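Local atomic coordinates of uncharacterized protein (Xanthomonas campestris pv. campestris, PDB entry 3HIU), a protein that is of unknown function but belongs to the DUF892 family of the ferritin-like clan and folds as a bundle of long helices. Residues Gly55-Leu63 against Glu123-Ile133. Numbering follows the deposited sequence.
Sequences GVQRCLELL and EQEVAQICEDI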
loop_
_atom_site.group_PDB
_atom_site.type_symbol
_atom_site.label_atom_id
_atom_site.label_comp_id
_atom_site.label_asym_id
_atom_site.label_seq_id
_atom_site.Cartn_x
_atom_site.Cartn_y
_atom_site.Cartn_z
ATOM N N GLY B 55 -18.918 -9.298 -6.923
ATOM C CA GLY B 55 -19.196 -8.380 -8.011
ATOM C C GLY B 55 -18.184 -8.597 -9.116
ATOM O O GLY B 55 -18.512 -8.586 -10.301
ATOM N N VAL B 56 -16.936 -8.798 -8.721
ATOM C CA VAL B 56 -15.899 -9.083 -9.676
ATOM C C VAL B 56 -16.259 -10.361 -10.425
ATOM O O VAL B 56 -16.102 -10.445 -11.649
ATOM C CB VAL B 56 -14.530 -9.231 -8.980
ATOM C CG1 VAL B 56 -13.472 -9.612 -9.981
ATOM C CG2 VAL B 56 -14.142 -7.948 -8.299
ATOM N N GLN B 57 -16.766 -11.357 -9.702
ATOM C CA GLN B 57 -17.017 -12.669 -10.313
ATOM C C GLN B 57 -18.145 -12.605 -11.323
ATOM O O GLN B 57 -18.106 -13.291 -12.345
ATOM C CB GLN B 57 -17.345 -13.734 -9.273
ATOM C CG GLN B 57 -18.192 -14.853 -9.844
ATOM C CD GLN B 57 -18.108 -16.126 -9.041
ATOM O OE1 GLN B 57 -17.469 -16.171 -7.991
ATOM N NE2 GLN B 57 -18.751 -17.177 -9.534
ATOM N N ARG B 58 -19.156 -11.796 -11.025
ATOM C CA ARG B 58 -20.195 -11.520 -11.998
ATOM C C ARG B 58 -19.582 -10.946 -13.277
ATOM O O ARG B 58 -20.067 -11.204 -14.387
ATOM C CB ARG B 58 -21.226 -10.563 -11.419
ATOM C CG ARG B 58 -22.010 -11.161 -10.270
ATOM C CD ARG B 58 -23.415 -10.574 -10.200
ATOM N NE ARG B 58 -23.415 -9.140 -10.490
ATOM C CZ ARG B 58 -23.444 -8.180 -9.567
ATOM N NH1 ARG B 58 -23.438 -6.905 -9.936
ATOM N NH2 ARG B 58 -23.483 -8.492 -8.277
ATOM N N CYS B 59 -18.505 -10.180 -13.112
ATOM C CA CYS B 59 -17.795 -9.594 -14.245
ATOM C C CYS B 59 -16.941 -10.624 -14.982
ATOM O O CYS B 59 -16.720 -10.515 -16.187
ATOM C CB CYS B 59 -16.926 -8.420 -13.785
ATOM S SG CYS B 59 -17.842 -6.925 -13.333
ATOM N N LEU B 60 -16.462 -11.627 -14.259
ATOM C CA LEU B 60 -15.692 -12.699 -14.881
ATOM C C LEU B 60 -16.621 -13.701 -15.577
ATOM O O LEU B 60 -16.279 -14.268 -16.617
ATOM C CB LEU B 60 -14.798 -13.404 -13.851
ATOM C CG LEU B 60 -13.430 -12.772 -13.557
ATOM C CD1 LEU B 60 -12.805 -13.361 -12.285
ATOM C CD2 LEU B 60 -12.487 -12.921 -14.758
ATOM N N GLU B 61 -17.800 -13.907 -15.001
ATOM C CA GLU B 61 -18.802 -14.769 -15.613
ATOM C C GLU B 61 -19.366 -14.134 -16.886
ATOM O O GLU B 61 -19.591 -14.817 -17.881
ATOM C CB GLU B 61 -19.904 -15.105 -14.603
ATOM C CG GLU B 61 -19.409 -16.036 -13.503
ATOM C CD GLU B 61 -20.349 -16.145 -12.317
ATOM O OE1 GLU B 61 -21.103 -15.187 -12.052
ATOM O OE2 GLU B 61 -20.320 -17.190 -11.638
ATOM N N LEU B 62 -19.570 -12.823 -16.854
ATOM C CA LEU B 62 -20.026 -12.089 -18.031
ATOM C C LEU B 62 -19.098 -12.204 -19.255
ATOM O O LEU B 62 -19.569 -12.421 -20.374
ATOM C CB LEU B 62 -20.239 -10.608 -17.694
ATOM C CG LEU B 62 -20.285 -9.666 -18.908
ATOM C CD1 LEU B 62 -21.546 -9.928 -19.745
ATOM C CD2 LEU B 62 -20.178 -8.190 -18.513
ATOM N N LEU B 63 -17.792 -12.042 -19.049
ATOM C CA LEU B 63 -16.843 -11.960 -20.165
ATOM C C LEU B 63 -16.206 -13.315 -20.482
ATOM O O LEU B 63 -15.243 -13.394 -21.250
ATOM C CB LEU B 63 -15.751 -10.925 -19.862
ATOM C CG LEU B 63 -16.187 -9.468 -19.679
ATOM C CD1 LEU B 63 -15.239 -8.726 -18.753
ATOM C CD2 LEU B 63 -16.286 -8.771 -21.018
ATOM N N GLU B 123 -16.593 -1.951 -22.057
ATOM C CA GLU B 123 -17.468 -2.593 -21.085
ATOM C C GLU B 123 -17.775 -1.560 -20.020
ATOM O O GLU B 123 -17.118 -1.509 -18.981
ATOM C CB GLU B 123 -16.790 -3.811 -20.446
ATOM C CG GLU B 123 -16.558 -5.000 -21.374
ATOM C CD GLU B 123 -17.824 -5.794 -21.675
ATOM O OE1 GLU B 123 -18.867 -5.542 -21.035
ATOM O OE2 GLU B 123 -17.770 -6.680 -22.556
ATOM N N GLN B 124 -18.764 -0.718 -20.272
ATOM C CA GLN B 124 -19.034 0.377 -19.354
ATOM C C GLN B 124 -19.692 -0.065 -18.041
ATOM O O GLN B 124 -19.541 0.599 -17.024
ATOM C CB GLN B 124 -19.837 1.479 -20.047
ATOM C CG GLN B 124 -19.076 2.188 -21.167
ATOM C CD GLN B 124 -17.929 3.055 -20.659
ATOM O OE1 GLN B 124 -17.884 3.423 -19.483
ATOM N NE2 GLN B 124 -16.999 3.391 -21.553
ATOM N N GLU B 125 -20.411 -1.183 -18.059
ATOM C CA GLU B 125 -21.014 -1.731 -16.842
ATOM C C GLU B 125 -19.941 -2.277 -15.909
ATOM O O GLU B 125 -20.008 -2.068 -14.704
ATOM C CB GLU B 125 -22.021 -2.844 -17.161
ATOM C CG GLU B 125 -23.279 -2.391 -17.888
ATOM C CD GLU B 125 -23.143 -2.419 -19.409
ATOM O OE1 GLU B 125 -22.031 -2.689 -19.920
ATOM O OE2 GLU B 125 -24.158 -2.175 -20.096
ATOM N N VAL B 126 -18.967 -2.997 -16.465
ATOM C CA VAL B 126 -17.827 -3.476 -15.691
ATOM C C VAL B 126 -17.127 -2.282 -15.044
ATOM O O VAL B 126 -16.791 -2.313 -13.869
ATOM C CB VAL B 126 -16.821 -4.267 -16.572
ATOM C CG1 VAL B 126 -15.640 -4.738 -15.742
ATOM C CG2 VAL B 126 -17.504 -5.452 -17.215
ATOM N N ALA B 127 -16.942 -1.220 -15.824
ATOM C CA ALA B 127 -16.249 -0.024 -15.365
ATOM C C ALA B 127 -16.918 0.609 -14.144
ATOM O O ALA B 127 -16.242 1.134 -13.257
ATOM C CB ALA B 127 -16.132 0.981 -16.504
ATOM N N GLN B 128 -18.245 0.565 -14.102
ATOM C CA GLN B 128 -18.987 1.132 -12.977
ATOM C C GLN B 128 -18.779 0.280 -11.730
ATOM O O GLN B 128 -18.482 0.806 -10.662
ATOM C CB GLN B 128 -20.485 1.262 -13.299
ATOM C CG GLN B 128 -21.117 2.614 -12.902
ATOM C CD GLN B 128 -21.416 2.742 -11.411
ATOM O OE1 GLN B 128 -20.778 3.526 -10.704
ATOM N NE2 GLN B 128 -22.394 1.978 -10.934
ATOM N N ILE B 129 -18.940 -1.035 -11.868
ATOM C CA ILE B 129 -18.625 -1.945 -10.776
ATOM C C ILE B 129 -17.328 -1.455 -10.154
ATOM O O ILE B 129 -17.261 -1.158 -8.962
ATOM C CB ILE B 129 -18.411 -3.407 -11.253
ATOM C CG1 ILE B 129 -19.583 -3.892 -12.104
ATOM C CG2 ILE B 129 -18.244 -4.338 -10.058
ATOM C CD1 ILE B 129 -20.798 -4.294 -11.291
ATOM N N CYS B 130 -16.311 -1.337 -10.999
ATOM C CA CYS B 130 -14.960 -1.080 -10.536
ATOM C C CYS B 130 -14.769 0.285 -9.886
ATOM O O CYS B 130 -13.952 0.434 -8.980
ATOM C CB CYS B 130 -13.979 -1.274 -11.680
ATOM S SG CYS B 130 -13.976 -2.956 -12.255
ATOM N N GLU B 131 -15.511 1.281 -10.347
ATOM C CA GLU B 131 -15.407 2.614 -9.764
ATOM C C GLU B 131 -16.074 2.614 -8.394
ATOM O O GLU B 131 -15.719 3.405 -7.511
ATOM C CB GLU B 131 -16.055 3.667 -10.673
ATOM C CG GLU B 131 -15.276 3.982 -11.947
ATOM C CD GLU B 131 -16.148 4.625 -13.027
ATOM O OE1 GLU B 131 -17.166 5.266 -12.684
ATOM O OE2 GLU B 131 -15.819 4.484 -14.225
ATOM N N ASP B 132 -17.045 1.721 -8.225
ATOM C CA ASP B 132 -17.801 1.659 -6.984
ATOM C C ASP B 132 -17.001 0.922 -5.922
ATOM O O ASP B 132 -16.938 1.361 -4.773
ATOM C CB ASP B 132 -19.181 1.030 -7.200
ATOM C CG ASP B 132 -20.152 1.980 -7.883
ATOM O OD1 ASP B 132 -20.089 3.196 -7.599
ATOM O OD2 ASP B 132 -20.975 1.520 -8.707
ATOM N N ILE B 133 -16.376 -0.187 -6.310
ATOM C CA ILE B 133 -15.434 -0.864 -5.422
ATOM C C ILE B 133 -14.301 0.098 -5.046
ATOM O O ILE B 133 -13.866 0.155 -3.895
ATOM C CB ILE B 133 -14.852 -2.150 -6.069
ATOM C CG1 ILE B 133 -15.940 -3.220 -6.205
ATOM C CG2 ILE B 133 -13.665 -2.687 -5.252
ATOM C CD1 ILE B 133 -15.534 -4.410 -7.067
#
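The sulfur of C59 packs between V126 and I129, 3.7 Å from I129 CG1 and 3.9 Å from V126 CG1. Its chi1 of -72° sets SG opposite the carbonyl carbon, on a CB that already faces helix 124-159, and the thiol thus meets both residues, one helical turn apart. The apolar seam continues to either side of this cysteine. Toward the end of helix 36-62, L62 CD2 reaches V126 CG2 at 4.0 Å, and L63 CD1 lies more loosely against the same methyl. In the other direction, I133 CD1 meets V56 CG2 at 4.0 Å, the two side chains crossing at about a right angle, while G55, having no side chain, leaves its backbone beside I129 CG2.

Polar side chains border the seam without bonding across it. R58 brings NH1 to 4.0 Å from I129 CD1, an oblique approach to the guanidinium. E123, in the N-cap position of helix 124-159, bends at chi2 (-75°) and runs alongside L62 and L63 in opposite directions; its OE1 is 3.9 Å from L62 CD2. Outside the two segments, the E123 carboxylate has R4 of helix 2-28 as a long, weak ionic partner. On a side of helix 36-62 turned away from this contact, Q57 NE2 donates to E61 OE2 at 2.6 Å; E61 OE2 lies close to the amide plane of Q57, while the amide comes from above the carboxylate plane.

The axes of segments 55-62 and 124-133 come within 10.3 Å at 163°, so the helices run antiparallel here, as neighbours in a ferritin-like bundle. C59 also touches L11 of helix 2-28, and I133 touches Y111 of helix 94-120. Cohesion between the two segments therefore rests on van der Waals packing of thiol and aliphatic groups, with charged side chains at its margins.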